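Local coordinates for protein transmembrane beta-barrels (Synthetic construct, PDB 6X9Z) that folds as a designed eight-stranded antiparallel beta barrel, made to span a lipid membrane and with no natural function assigned, at residues Glu2-Leu8 with Tyr30-Leu36; Val13-Asp19 with Leu111-Gly117; Thr21-Gly27 with Val40-Asn46; Glu53-Val58 with Tyr69-Gly73; Pro84-Ala90 with Val102-Asn107. All blocks are in the same frame, centred on the assembly; numbering follows the deposited sequence.

From the N terminus, residues Glu2-Leu8 run back onto the turn after strand 22-31, so that contact 1 closes a loop round the first hairpin. Contact 2 closes by far the longest loop, pairing strand 8-17 with strand 112-121 and sealing the barrel; its segments alternate along the chain with those of contact 1. Contact 3, the hairpin of strands 22-31 and 36-45, also crosses contact 1. Contacts 3, 4 and 5 are successive hairpin pairings, all nested inside the loop of contact 2. Gly41 O joins Glu53 N between contacts 3 and 4, Lys71 O joins Gly87 N between 4 and 5, and Ala115 N joins Glu103 O between 5 and 2.

Contact 1. Residues Glu2-Leu8 with Tyr30-Leu36; sequences EQKPGTL and YAVSPYL
Gln3 carries CG beside its backbone N (chi1 -61°), and with the chain extended from there the amide reaches into the turn that links strands 22-31 and 36-45 of the beta barrel. NE2 gives a hydrogen bond to Leu36 O at 2.9 Å; the acceptor lies in the amide plane, while the donor stands well above the plane of the Leu36 carbonyl. A second, weak bond from NE2 goes to Ser33 O. The backbone grips the same turn, Gln3 N meeting Pro34 O at 2.8 Å in the carbonyl plane, on a lone pair. Beneath the amide, Ala31 CB packs 3.5 Å from Gln3 NE2. Ser33 OG accepts from Leu36 N, three residues on, an ST motif inside the turn.

Further along, Lys4-Thr7 makes a type II beta turn. Thr7 OG1 donates to Lys4 O at 2.6 Å, and the same oxygen also accepts from the backbone N of Thr7. Gly6 has backbone angles that would jam a side chain against the preceding carbonyl oxygen. Its N points almost straight at Ala31 O (2.8 Å, 174° at the hydrogen), and Ala31 N returns a bond to Thr7 O.

On the surface, Glu2 runs alongside Pro34, and its CG lies 3.4 Å from Tyr35 OH. Pro5 CG meets Pro34 CD at 3.9 Å. Where strand 8-17 begins, Leu8 and Tyr30 form a non-hydrogen-bonded antiparallel pair; with Tyr30 CG anti to the backbone N (chi1 179°), Leu8 CD1 comes to the edge of that ring, 3.9 Å from Tyr30 CD2.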
# COMPACT_ATOMS: atom_id res chain seq x y z
N GLU A 2 9.71 -4.38 15.61
CA GLU A 2 10.29 -3.90 14.36
C GLU A 2 9.83 -4.75 13.18
O GLU A 2 9.22 -5.81 13.34
CB GLU A 2 11.82 -3.92 14.43
CG GLU A 2 12.44 -3.11 15.56
CD GLU A 2 13.95 -3.30 15.67
OE1 GLU A 2 14.54 -4.00 14.81
OE2 GLU A 2 14.55 -2.75 16.62
N GLN A 3 10.15 -4.27 11.99
CA GLN A 3 10.11 -5.12 10.81
C GLN A 3 11.31 -6.05 10.80
O GLN A 3 12.34 -5.79 11.43
CB GLN A 3 10.11 -4.30 9.52
CG GLN A 3 8.95 -3.34 9.34
CD GLN A 3 9.17 -2.44 8.15
OE1 GLN A 3 8.27 -2.23 7.33
NE2 GLN A 3 10.38 -1.89 8.03
N LYS A 4 11.19 -7.14 10.05
CA LYS A 4 12.34 -7.99 9.76
C LYS A 4 12.94 -7.54 8.45
O LYS A 4 12.34 -7.77 7.39
CB LYS A 4 11.92 -9.46 9.68
CG LYS A 4 13.08 -10.43 9.55
CD LYS A 4 14.00 -10.31 10.76
CE LYS A 4 15.08 -11.37 10.75
NZ LYS A 4 15.91 -11.25 11.98
N PRO A 5 14.10 -6.87 8.45
CA PRO A 5 14.67 -6.37 7.20
C PRO A 5 14.86 -7.49 6.18
O PRO A 5 15.34 -8.58 6.51
CB PRO A 5 16.01 -5.77 7.64
CG PRO A 5 15.77 -5.36 9.05
CD PRO A 5 14.89 -6.44 9.62
N GLY A 6 14.46 -7.20 4.94
CA GLY A 6 14.45 -8.19 3.89
C GLY A 6 13.11 -8.87 3.70
O GLY A 6 12.97 -9.66 2.75
N THR A 7 12.14 -8.61 4.57
CA THR A 7 10.80 -9.16 4.39
C THR A 7 10.20 -8.62 3.10
O THR A 7 10.18 -7.41 2.87
CB THR A 7 9.91 -8.81 5.58
OG1 THR A 7 10.42 -9.45 6.76
CG2 THR A 7 8.48 -9.27 5.33
N LEU A 8 9.72 -9.52 2.24
CA LEU A 8 9.05 -9.16 1.01
C LEU A 8 7.60 -9.63 1.09
O LEU A 8 7.34 -10.79 1.42
CB LEU A 8 9.73 -9.78 -0.21
CG LEU A 8 9.16 -9.37 -1.57
CD1 LEU A 8 9.35 -7.89 -1.81
CD2 LEU A 8 9.80 -10.19 -2.68
N TYR A 30 8.71 -3.89 0.53
CA TYR A 30 9.97 -4.50 0.93
C TYR A 30 10.55 -3.69 2.08
O TYR A 30 10.84 -2.50 1.92
CB TYR A 30 10.94 -4.57 -0.25
CG TYR A 30 12.27 -5.18 0.10
CD1 TYR A 30 13.38 -4.38 0.32
CD2 TYR A 30 12.42 -6.56 0.23
CE1 TYR A 30 14.60 -4.92 0.65
CE2 TYR A 30 13.65 -7.11 0.55
CZ TYR A 30 14.73 -6.29 0.76
OH TYR A 30 15.96 -6.81 1.08
N ALA A 31 10.72 -4.33 3.23
CA ALA A 31 11.30 -3.68 4.40
C ALA A 31 12.81 -3.61 4.23
O ALA A 31 13.49 -4.65 4.21
CB ALA A 31 10.93 -4.43 5.68
N VAL A 32 13.35 -2.39 4.09
CA VAL A 32 14.78 -2.21 3.91
C VAL A 32 15.52 -2.04 5.23
O VAL A 32 16.76 -2.16 5.26
CB VAL A 32 15.08 -0.98 3.03
CG1 VAL A 32 14.41 -1.12 1.67
CG2 VAL A 32 14.62 0.29 3.72
N SER A 33 14.82 -1.76 6.32
CA SER A 33 15.42 -1.52 7.63
C SER A 33 14.37 -1.86 8.69
O SER A 33 13.25 -2.25 8.34
CB SER A 33 15.90 -0.06 7.76
OG SER A 33 14.83 0.86 7.65
N PRO A 34 14.71 -1.77 9.98
CA PRO A 34 13.70 -2.08 11.01
C PRO A 34 12.41 -1.29 10.90
O PRO A 34 11.36 -1.80 11.32
CB PRO A 34 14.44 -1.77 12.32
CG PRO A 34 15.82 -2.17 12.02
CD PRO A 34 16.07 -1.76 10.58
N TYR A 35 12.43 -0.07 10.36
CA TYR A 35 11.23 0.75 10.32
C TYR A 35 10.88 1.31 8.95
O TYR A 35 9.73 1.73 8.76
CB TYR A 35 11.34 1.90 11.33
CG TYR A 35 11.52 1.43 12.77
CD1 TYR A 35 12.69 1.68 13.47
CD2 TYR A 35 10.52 0.71 13.40
CE1 TYR A 35 12.86 1.23 14.78
CE2 TYR A 35 10.67 0.27 14.71
CZ TYR A 35 11.84 0.53 15.39
OH TYR A 35 11.99 0.09 16.68
N LEU A 36 11.79 1.31 7.98
CA LEU A 36 11.51 1.84 6.66
C LEU A 36 11.21 0.72 5.68
O LEU A 36 11.65 -0.42 5.85
CB LEU A 36 12.68 2.68 6.14
CG LEU A 36 13.07 3.88 7.01
CD1 LEU A 36 14.19 4.68 6.38
CD2 LEU A 36 11.86 4.75 7.30

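Contact 2. Residues Val13-Asp19 with Leu111-Gly117; sequences VVGYNTD and LQKVAIG
Strands 13-17 and 112-117 run antiparallel, their axes 4.3 Å apart at closest and 156° between directions, and by joining the first strand of the chain to the last they close the beta barrel. Val14 and Ile116, and then Tyr16 and Val114, are hydrogen-bonded pairs, the shortest link being Tyr16 N to Val114 O at 2.7 Å. Between them Gly15 faces Ala115 in a non-hydrogen-bonded pair, with CA atoms 3.7 Å apart.

On the outer face Val14 CG1 lies beside Ile116 CG1 at 3.8 Å. On the inner face Lys113 runs side by side with Asn17, its CB 3.2 Å from Asn17 OD1, then bends at chi3 (-64°) to carry CE over Gly15 CA. Asn17 ND2 lies against Asp23 OD1, with which Lys113 NZ makes a long, weak ion pair. With an alanine at Lys113, the CD and CE lying along Asn17 OD1 and over Gly15 CA would be gone, which would probably open a gap and deprive Asp23 of a nearby positive charge.

Thr18 N bonds to Gln112 O, and Thr18 OG1 accepts from Gln112 N at 3.1 Å, while Leu111 CD1 sits 3.4 Å from that hydroxyl oxygen.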
# COMPACT_ATOMS: atom_id res chain seq x y z
N VAL A 13 -4.95 -4.92 -3.44
CA VAL A 13 -5.96 -4.14 -2.74
C VAL A 13 -6.95 -3.56 -3.73
O VAL A 13 -6.65 -3.34 -4.90
CB VAL A 13 -5.35 -3.01 -1.89
CG1 VAL A 13 -4.34 -3.56 -0.91
CG2 VAL A 13 -4.73 -1.93 -2.77
N VAL A 14 -8.16 -3.32 -3.23
CA VAL A 14 -9.19 -2.59 -3.95
C VAL A 14 -9.45 -1.31 -3.17
O VAL A 14 -9.69 -1.34 -1.96
CB VAL A 14 -10.47 -3.43 -4.10
CG1 VAL A 14 -10.85 -4.10 -2.78
CG2 VAL A 14 -11.61 -2.56 -4.61
N GLY A 15 -9.36 -0.18 -3.87
CA GLY A 15 -9.49 1.13 -3.25
C GLY A 15 -10.70 1.87 -3.81
O GLY A 15 -10.92 1.88 -5.02
N TYR A 16 -11.46 2.48 -2.91
CA TYR A 16 -12.66 3.22 -3.25
C TYR A 16 -12.40 4.70 -2.98
O TYR A 16 -12.29 5.11 -1.82
CB TYR A 16 -13.87 2.72 -2.46
CG TYR A 16 -14.13 1.24 -2.60
CD1 TYR A 16 -15.05 0.76 -3.51
CD2 TYR A 16 -13.45 0.32 -1.81
CE1 TYR A 16 -15.30 -0.59 -3.64
CE2 TYR A 16 -13.68 -1.03 -1.93
CZ TYR A 16 -14.61 -1.48 -2.84
OH TYR A 16 -14.85 -2.83 -2.97
N ASN A 17 -12.30 5.49 -4.04
CA ASN A 17 -11.95 6.90 -3.96
C ASN A 17 -13.19 7.76 -3.77
O ASN A 17 -14.31 7.38 -4.10
CB ASN A 17 -11.21 7.34 -5.22
CG ASN A 17 -9.98 6.49 -5.52
OD1 ASN A 17 -8.88 6.78 -5.05
ND2 ASN A 17 -10.17 5.44 -6.30
N THR A 18 -12.96 8.97 -3.25
CA THR A 18 -14.05 9.89 -2.96
C THR A 18 -14.73 10.42 -4.22
O THR A 18 -15.85 10.93 -4.13
CB THR A 18 -13.54 11.07 -2.12
OG1 THR A 18 -12.34 11.59 -2.69
CG2 THR A 18 -13.28 10.62 -0.69
N ASP A 19 -14.09 10.29 -5.38
CA ASP A 19 -14.71 10.67 -6.65
C ASP A 19 -15.56 9.55 -7.25
O ASP A 19 -15.91 9.62 -8.43
CB ASP A 19 -13.64 11.13 -7.65
CG ASP A 19 -12.67 10.02 -8.02
OD1 ASP A 19 -12.71 8.95 -7.38
OD2 ASP A 19 -11.86 10.22 -8.94
N LEU A 111 -8.39 14.41 -2.96
CA LEU A 111 -8.96 13.12 -3.30
C LEU A 111 -8.52 12.11 -2.25
O LEU A 111 -7.32 11.89 -2.06
CB LEU A 111 -8.53 12.67 -4.69
CG LEU A 111 -8.87 11.25 -5.14
CD1 LEU A 111 -10.35 11.14 -5.47
CD2 LEU A 111 -8.02 10.84 -6.33
N GLN A 112 -9.49 11.50 -1.56
CA GLN A 112 -9.21 10.50 -0.53
C GLN A 112 -9.73 9.14 -0.97
O GLN A 112 -10.61 9.02 -1.82
CB GLN A 112 -9.86 10.88 0.81
CG GLN A 112 -9.36 12.18 1.40
CD GLN A 112 -10.35 13.31 1.24
OE1 GLN A 112 -11.55 13.09 1.09
NE2 GLN A 112 -9.84 14.54 1.25
N LYS A 113 -9.16 8.09 -0.37
CA LYS A 113 -9.53 6.74 -0.74
C LYS A 113 -9.41 5.82 0.46
O LYS A 113 -8.59 6.04 1.36
CB LYS A 113 -8.67 6.21 -1.89
CG LYS A 113 -7.20 6.06 -1.54
CD LYS A 113 -6.40 5.55 -2.73
CE LYS A 113 -6.82 4.15 -3.14
NZ LYS A 113 -5.88 3.55 -4.13
N VAL A 114 -10.24 4.79 0.47
CA VAL A 114 -10.15 3.68 1.41
C VAL A 114 -9.92 2.42 0.60
O VAL A 114 -10.65 2.16 -0.36
CB VAL A 114 -11.41 3.57 2.28
CG1 VAL A 114 -11.39 2.28 3.09
CG2 VAL A 114 -11.52 4.77 3.21
N ALA A 115 -8.88 1.67 0.96
CA ALA A 115 -8.52 0.46 0.25
C ALA A 115 -8.41 -0.70 1.22
O ALA A 115 -7.88 -0.55 2.33
CB ALA A 115 -7.19 0.64 -0.51
N ILE A 116 -8.93 -1.85 0.81
CA ILE A 116 -8.85 -3.09 1.57
C ILE A 116 -8.26 -4.16 0.66
O ILE A 116 -8.42 -4.12 -0.56
CB ILE A 116 -10.22 -3.53 2.12
CG1 ILE A 116 -11.21 -3.74 0.97
CG2 ILE A 116 -10.75 -2.51 3.12
CD1 ILE A 116 -12.58 -4.20 1.41
N GLY A 117 -7.56 -5.11 1.27
CA GLY A 117 -6.91 -6.15 0.50
C GLY A 117 -6.18 -7.10 1.41
O GLY A 117 -6.39 -7.12 2.63

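Contact 3. Residues Thr21-Gly27 with Val40-Asn46; sequences TVDVVGG and VGYGWNN
Asn45 ND2 spends its two N-H groups on two partners across the contact, Asp23 OD2 at 2.9 Å and Thr21 OG1 at 3.2 Å, and both acceptors lie close to its amide plane. Asp23 OD2 is met from above the carboxylate plane, the carboxylate and amide being turned 53° apart. Asn45 CG stands anti to the backbone N (chi1 -178°), which swings the amide across toward the neighbouring strand. Other bonds complete the cluster: Asn45 OD1 pairs with Ser47 OG, and Thr21 OG1 with Asp19 OD1. Asp23 OD1 turns toward Asn17. A leucine at Asn45 would probably leave Thr21 OG1 and the buried Asp23 OD2 without their shared donor, and Ser47 OG without its partner.

At the end of the strand Asn46 OD1 accepts from Val22 N at 2.7 Å, the donor standing out of the carbonyl plane, and Asn46 N returns to Val22 O. From here strands 22-27 and 40-45 form an antiparallel hairpin in the barrel wall, with Val24 bonded to Trp44 and Gly26 to Tyr42.

Outside, Val24 and Trp44 lie side by side, and Val24 CG2 touches the ring edge at CE3, 3.4 Å away. Inside, Val25 CG2 rests 4.0 Å from Gly43 CA, where a side chain on the glycine would clash. Further along, Gly27 and Gly41 bring their CA atoms to 3.6 Å, and Gly27 CA lies 3.2 Å from Val40 O.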
# COMPACT_ATOMS: atom_id res chain seq x y z
N THR A 21 -14.70 6.66 -8.09
CA THR A 21 -13.93 5.72 -8.88
C THR A 21 -13.40 4.62 -7.97
O THR A 21 -13.47 4.71 -6.74
CB THR A 21 -12.80 6.42 -9.64
OG1 THR A 21 -11.82 6.91 -8.70
CG2 THR A 21 -13.34 7.58 -10.45
N VAL A 22 -12.87 3.57 -8.59
CA VAL A 22 -12.39 2.39 -7.87
C VAL A 22 -11.04 1.99 -8.47
O VAL A 22 -10.90 1.92 -9.69
CB VAL A 22 -13.39 1.22 -7.96
CG1 VAL A 22 -12.78 -0.06 -7.39
CG2 VAL A 22 -14.69 1.56 -7.24
N ASP A 23 -10.06 1.76 -7.60
CA ASP A 23 -8.76 1.26 -8.02
C ASP A 23 -8.59 -0.19 -7.58
O ASP A 23 -9.10 -0.60 -6.54
CB ASP A 23 -7.60 2.08 -7.42
CG ASP A 23 -7.70 3.56 -7.72
OD1 ASP A 23 -8.26 4.30 -6.88
OD2 ASP A 23 -7.21 3.99 -8.79
N VAL A 24 -7.87 -0.95 -8.39
CA VAL A 24 -7.31 -2.23 -7.99
C VAL A 24 -5.80 -2.12 -8.15
O VAL A 24 -5.31 -1.79 -9.23
CB VAL A 24 -7.88 -3.40 -8.81
CG1 VAL A 24 -9.31 -3.69 -8.38
CG2 VAL A 24 -7.84 -3.09 -10.29
N VAL A 25 -5.07 -2.35 -7.06
CA VAL A 25 -3.63 -2.15 -7.03
C VAL A 25 -2.97 -3.45 -6.61
O VAL A 25 -3.33 -4.04 -5.57
CB VAL A 25 -3.23 -1.00 -6.09
CG1 VAL A 25 -1.72 -0.83 -6.06
CG2 VAL A 25 -3.89 0.30 -6.53
N GLY A 26 -2.02 -3.92 -7.41
CA GLY A 26 -1.18 -5.04 -7.05
C GLY A 26 0.27 -4.59 -6.98
O GLY A 26 0.72 -3.82 -7.83
N GLY A 27 1.00 -5.05 -5.97
CA GLY A 27 2.37 -4.60 -5.80
C GLY A 27 3.16 -5.32 -4.72
O GLY A 27 2.84 -6.45 -4.36
N VAL A 40 6.32 -0.56 -4.29
CA VAL A 40 6.07 -0.45 -5.71
C VAL A 40 4.78 -1.18 -6.00
O VAL A 40 4.43 -2.16 -5.33
CB VAL A 40 7.23 -1.01 -6.57
CG1 VAL A 40 8.51 -0.22 -6.32
CG2 VAL A 40 7.44 -2.48 -6.27
N GLY A 41 4.05 -0.71 -7.00
CA GLY A 41 2.79 -1.33 -7.34
C GLY A 41 2.22 -0.84 -8.65
O GLY A 41 2.44 0.30 -9.05
N TYR A 42 1.49 -1.72 -9.34
CA TYR A 42 0.80 -1.38 -10.57
C TYR A 42 -0.69 -1.37 -10.28
O TYR A 42 -1.22 -2.32 -9.69
CB TYR A 42 1.13 -2.38 -11.68
CG TYR A 42 0.56 -2.03 -13.04
CD1 TYR A 42 1.29 -1.28 -13.95
CD2 TYR A 42 -0.70 -2.46 -13.42
CE1 TYR A 42 0.78 -0.96 -15.20
CE2 TYR A 42 -1.23 -2.15 -14.66
CZ TYR A 42 -0.48 -1.40 -15.55
OH TYR A 42 -1.00 -1.09 -16.78
N GLY A 43 -1.36 -0.29 -10.67
CA GLY A 43 -2.76 -0.13 -10.35
C GLY A 43 -3.60 0.23 -11.55
O GLY A 43 -3.10 0.79 -12.54
N TRP A 44 -4.88 -0.10 -11.48
CA TRP A 44 -5.84 0.22 -12.53
C TRP A 44 -7.03 0.91 -11.89
O TRP A 44 -7.56 0.44 -10.88
CB TRP A 44 -6.28 -1.05 -13.27
CG TRP A 44 -7.41 -0.82 -14.22
CD1 TRP A 44 -7.33 -0.34 -15.49
CD2 TRP A 44 -8.80 -1.06 -13.97
NE1 TRP A 44 -8.59 -0.26 -16.05
CE2 TRP A 44 -9.51 -0.70 -15.13
CE3 TRP A 44 -9.52 -1.55 -12.87
CZ2 TRP A 44 -10.89 -0.82 -15.23
CZ3 TRP A 44 -10.89 -1.65 -12.97
CH2 TRP A 44 -11.56 -1.29 -14.14
N ASN A 45 -7.45 2.03 -12.48
CA ASN A 45 -8.60 2.79 -12.02
C ASN A 45 -9.73 2.61 -13.02
O ASN A 45 -9.51 2.66 -14.24
CB ASN A 45 -8.24 4.28 -11.87
CG ASN A 45 -9.39 5.12 -11.34
OD1 ASN A 45 -10.20 5.65 -12.11
ND2 ASN A 45 -9.46 5.27 -10.02
N ASN A 46 -10.94 2.39 -12.51
CA ASN A 46 -12.07 2.09 -13.39
C ASN A 46 -12.48 3.27 -14.25
O ASN A 46 -13.53 3.19 -14.90
CB ASN A 46 -13.28 1.61 -12.58
CG ASN A 46 -13.81 2.66 -11.64
OD1 ASN A 46 -13.12 3.63 -11.32
ND2 ASN A 46 -15.04 2.47 -11.18

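Contact 4. Residues Glu53-Val58 with Tyr69-Gly73; sequences EVGGGV and YVKAG
Tyr69 brings its CA to 3.3 Å from Val58 O, a CA-H...O contact, while its ring turns into the barrel and its hydroxyl pairs with Glu103 OE1. Val70 faces outward and forms a hydrogen-bonded pair with Val58: Val70 N reaches Val58 O at 3.0 Å and Val58 N reaches Val70 O at 2.9 Å. Lys71 stands opposite Gly57, where a side chain on the glycine would strike Val70 O and Lys71 CA. With CG between the backbone N and the carbonyl carbon (chi1 74°) and the chain extended beyond it, Lys71 reaches into the interior and crosses Glu53 at about a right angle. Its NZ lies 3.9 Å from Glu53 OE2, a long salt bridge, with one water bonded weakly to both; the stronger partner of NZ is Asp39. Ala72 returns outward and exchanges two bonds with Gly56, Ala72 N to Gly56 O measuring 2.8 Å. Gly73 ends the run against Gly55, CA to CA 3.7 Å. The N-to-C directions of segments 53-58 and 69-73 make 151°, in a glycine-rich hairpin of a small antiparallel beta barrel with charged residues inside and apolar ones outside.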
# COMPACT_ATOMS: atom_id res chain seq x y z
N GLU A 53 3.12 3.05 -9.37
CA GLU A 53 3.27 3.70 -8.08
C GLU A 53 4.60 3.30 -7.45
O GLU A 53 4.93 2.11 -7.41
CB GLU A 53 2.11 3.34 -7.15
CG GLU A 53 2.29 3.81 -5.73
CD GLU A 53 1.09 3.48 -4.86
OE1 GLU A 53 -0.05 3.62 -5.35
OE2 GLU A 53 1.30 3.06 -3.70
N VAL A 54 5.34 4.29 -6.97
CA VAL A 54 6.62 4.08 -6.30
C VAL A 54 6.68 4.99 -5.08
O VAL A 54 6.34 6.18 -5.17
CB VAL A 54 7.82 4.35 -7.23
CG1 VAL A 54 9.12 4.41 -6.44
CG2 VAL A 54 7.91 3.27 -8.30
N GLY A 55 7.08 4.44 -3.95
CA GLY A 55 7.20 5.23 -2.74
C GLY A 55 7.62 4.35 -1.59
O GLY A 55 8.13 3.25 -1.78
N GLY A 56 7.40 4.85 -0.38
CA GLY A 56 7.70 4.08 0.81
C GLY A 56 7.23 4.83 2.04
O GLY A 56 6.57 5.86 1.94
N GLY A 57 7.59 4.30 3.20
CA GLY A 57 7.22 4.96 4.43
C GLY A 57 7.82 4.29 5.64
O GLY A 57 8.83 3.58 5.55
N VAL A 58 7.19 4.53 6.78
CA VAL A 58 7.62 3.99 8.06
C VAL A 58 6.59 2.97 8.53
O VAL A 58 5.39 3.11 8.28
CB VAL A 58 7.81 5.11 9.11
CG1 VAL A 58 8.58 4.60 10.31
CG2 VAL A 58 8.51 6.30 8.48
N TYR A 69 1.36 1.32 9.52
CA TYR A 69 2.31 1.93 8.60
C TYR A 69 1.75 3.24 8.09
O TYR A 69 0.53 3.42 8.00
CB TYR A 69 2.66 1.00 7.43
CG TYR A 69 1.51 0.73 6.48
CD1 TYR A 69 1.33 1.50 5.34
CD2 TYR A 69 0.61 -0.30 6.73
CE1 TYR A 69 0.29 1.26 4.47
CE2 TYR A 69 -0.45 -0.55 5.86
CZ TYR A 69 -0.60 0.24 4.74
OH TYR A 69 -1.64 0.00 3.87
N VAL A 70 2.65 4.16 7.77
CA VAL A 70 2.34 5.36 7.01
C VAL A 70 3.28 5.38 5.82
O VAL A 70 4.43 4.93 5.92
CB VAL A 70 2.48 6.65 7.86
CG1 VAL A 70 3.89 6.81 8.39
CG2 VAL A 70 2.04 7.89 7.08
N LYS A 71 2.78 5.82 4.67
CA LYS A 71 3.59 5.76 3.46
C LYS A 71 3.22 6.93 2.56
O LYS A 71 2.12 7.49 2.66
CB LYS A 71 3.41 4.43 2.72
CG LYS A 71 2.09 4.30 1.99
CD LYS A 71 2.00 2.96 1.28
CE LYS A 71 0.75 2.88 0.41
NZ LYS A 71 0.58 1.54 -0.22
N ALA A 72 4.16 7.29 1.70
CA ALA A 72 3.93 8.31 0.69
C ALA A 72 4.73 7.94 -0.55
O ALA A 72 5.77 7.27 -0.46
CB ALA A 72 4.31 9.71 1.19
N GLY A 73 4.25 8.38 -1.70
CA GLY A 73 4.94 8.12 -2.95
C GLY A 73 4.36 8.91 -4.10
O GLY A 73 3.81 10.00 -3.91
O HOH W 1 -1.34 1.03 -2.89

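Contact 5. Residues Pro84-Ala90 with Val102-Asn107; sequences PTAGAGA and VEYGWN
Ala86 and Trp106, the most covered residues here, form a hydrogen-bonded antiparallel pair on the outer surface of the barrel. Ala86 N meets Trp106 O at 2.9 Å, close to a straight line with its hydrogen (166°), and Trp106 N returns to Ala86 O at 3.0 Å. A chi1 of 59° sets Trp106 CG between its backbone N and carbonyl carbon and folds the indole back across the neighbouring strand, with Ala86 CB over one face. The methyl stands 3.3 Å above the ring plane, displaced toward the rim, and Ala86 CB comes within 3.6 Å of Trp106 CE2.

Val102 is next in area and faces Ala90; Ala90 N donates to Val102 O at 3.0 Å, and Val102 CG2 lies by Ala90 O. Between these pairs, Ala88 N is bonded to Tyr104 O at 2.6 Å. The inner face is built from Gly87, Gly89 and Gly105 beside Glu103, whose OE2 approaches Gly87 CA to 4.0 Å, where a side chain on Gly87 would collide.

Strand 66-77 flanks the hairpin beyond strand 82-93, Ala86 packing on Ala72, and strand 112-121 lies next to strand 98-106, with Tyr104 packed on Val114 and Val102 on Ile116.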
# COMPACT_ATOMS: atom_id res chain seq x y z
N PRO A 84 1.39 13.17 -6.38
CA PRO A 84 1.83 12.64 -5.08
C PRO A 84 0.68 12.00 -4.32
O PRO A 84 -0.46 12.47 -4.37
CB PRO A 84 2.36 13.88 -4.35
CG PRO A 84 1.54 15.00 -4.91
CD PRO A 84 1.21 14.63 -6.34
N THR A 85 0.99 10.91 -3.63
CA THR A 85 -0.00 10.19 -2.84
C THR A 85 0.61 9.80 -1.50
O THR A 85 1.79 9.45 -1.43
CB THR A 85 -0.50 8.92 -3.55
OG1 THR A 85 0.58 7.99 -3.69
CG2 THR A 85 -1.06 9.25 -4.93
N ALA A 86 -0.20 9.87 -0.44
CA ALA A 86 0.21 9.37 0.86
C ALA A 86 -0.84 8.40 1.37
O ALA A 86 -1.99 8.39 0.92
CB ALA A 86 0.42 10.51 1.87
N GLY A 87 -0.43 7.56 2.32
CA GLY A 87 -1.33 6.56 2.87
C GLY A 87 -1.08 6.36 4.35
O GLY A 87 -0.01 6.68 4.88
N ALA A 88 -2.10 5.83 5.02
CA ALA A 88 -2.01 5.48 6.44
C ALA A 88 -2.85 4.23 6.64
O ALA A 88 -4.06 4.25 6.41
CB ALA A 88 -2.51 6.62 7.32
N GLY A 89 -2.21 3.14 7.04
CA GLY A 89 -2.93 1.90 7.17
C GLY A 89 -2.35 0.94 8.18
O GLY A 89 -1.52 1.32 9.01
N ALA A 90 -2.78 -0.32 8.12
CA ALA A 90 -2.20 -1.33 8.98
C ALA A 90 -2.39 -2.70 8.35
O ALA A 90 -3.29 -2.90 7.53
CB ALA A 90 -2.81 -1.29 10.39
N VAL A 102 -5.71 -2.87 5.36
CA VAL A 102 -6.63 -1.75 5.24
C VAL A 102 -5.81 -0.47 5.25
O VAL A 102 -4.82 -0.36 5.98
CB VAL A 102 -7.68 -1.74 6.37
CG1 VAL A 102 -8.49 -3.02 6.35
CG2 VAL A 102 -7.02 -1.54 7.73
N GLU A 103 -6.20 0.47 4.41
CA GLU A 103 -5.39 1.66 4.20
C GLU A 103 -6.30 2.83 3.86
O GLU A 103 -7.12 2.74 2.94
CB GLU A 103 -4.37 1.44 3.08
CG GLU A 103 -3.64 2.69 2.67
CD GLU A 103 -2.54 2.40 1.69
OE1 GLU A 103 -1.93 1.31 1.80
OE2 GLU A 103 -2.29 3.24 0.81
N TYR A 104 -6.15 3.92 4.60
CA TYR A 104 -6.73 5.20 4.23
C TYR A 104 -5.65 6.02 3.55
O TYR A 104 -4.54 6.15 4.07
CB TYR A 104 -7.27 5.93 5.46
CG TYR A 104 -7.71 7.33 5.17
CD1 TYR A 104 -6.97 8.42 5.61
CD2 TYR A 104 -8.88 7.58 4.45
CE1 TYR A 104 -7.37 9.71 5.34
CE2 TYR A 104 -9.29 8.87 4.18
CZ TYR A 104 -8.53 9.93 4.63
OH TYR A 104 -8.94 11.21 4.36
N GLY A 105 -5.98 6.57 2.38
CA GLY A 105 -5.00 7.30 1.60
C GLY A 105 -5.60 8.56 1.00
O GLY A 105 -6.81 8.66 0.79
N TRP A 106 -4.72 9.52 0.74
CA TRP A 106 -5.11 10.76 0.09
C TRP A 106 -4.12 11.06 -1.03
O TRP A 106 -2.97 10.64 -1.00
CB TRP A 106 -5.19 11.94 1.09
CG TRP A 106 -3.93 12.24 1.84
CD1 TRP A 106 -3.56 11.75 3.06
CD2 TRP A 106 -2.89 13.14 1.43
NE1 TRP A 106 -2.34 12.28 3.43
CE2 TRP A 106 -1.91 13.13 2.45
CE3 TRP A 106 -2.68 13.94 0.31
CZ2 TRP A 106 -0.74 13.89 2.38
CZ3 TRP A 106 -1.52 14.70 0.23
CH2 TRP A 106 -0.57 14.67 1.26
N ASN A 107 -4.61 11.78 -2.04
CA ASN A 107 -3.83 12.07 -3.24
C ASN A 107 -3.69 13.57 -3.43
O ASN A 107 -3.93 14.35 -2.51
CB ASN A 107 -4.48 11.42 -4.46
CG ASN A 107 -4.94 9.99 -4.21
OD1 ASN A 107 -4.21 9.04 -4.48
ND2 ASN A 107 -6.15 9.85 -3.68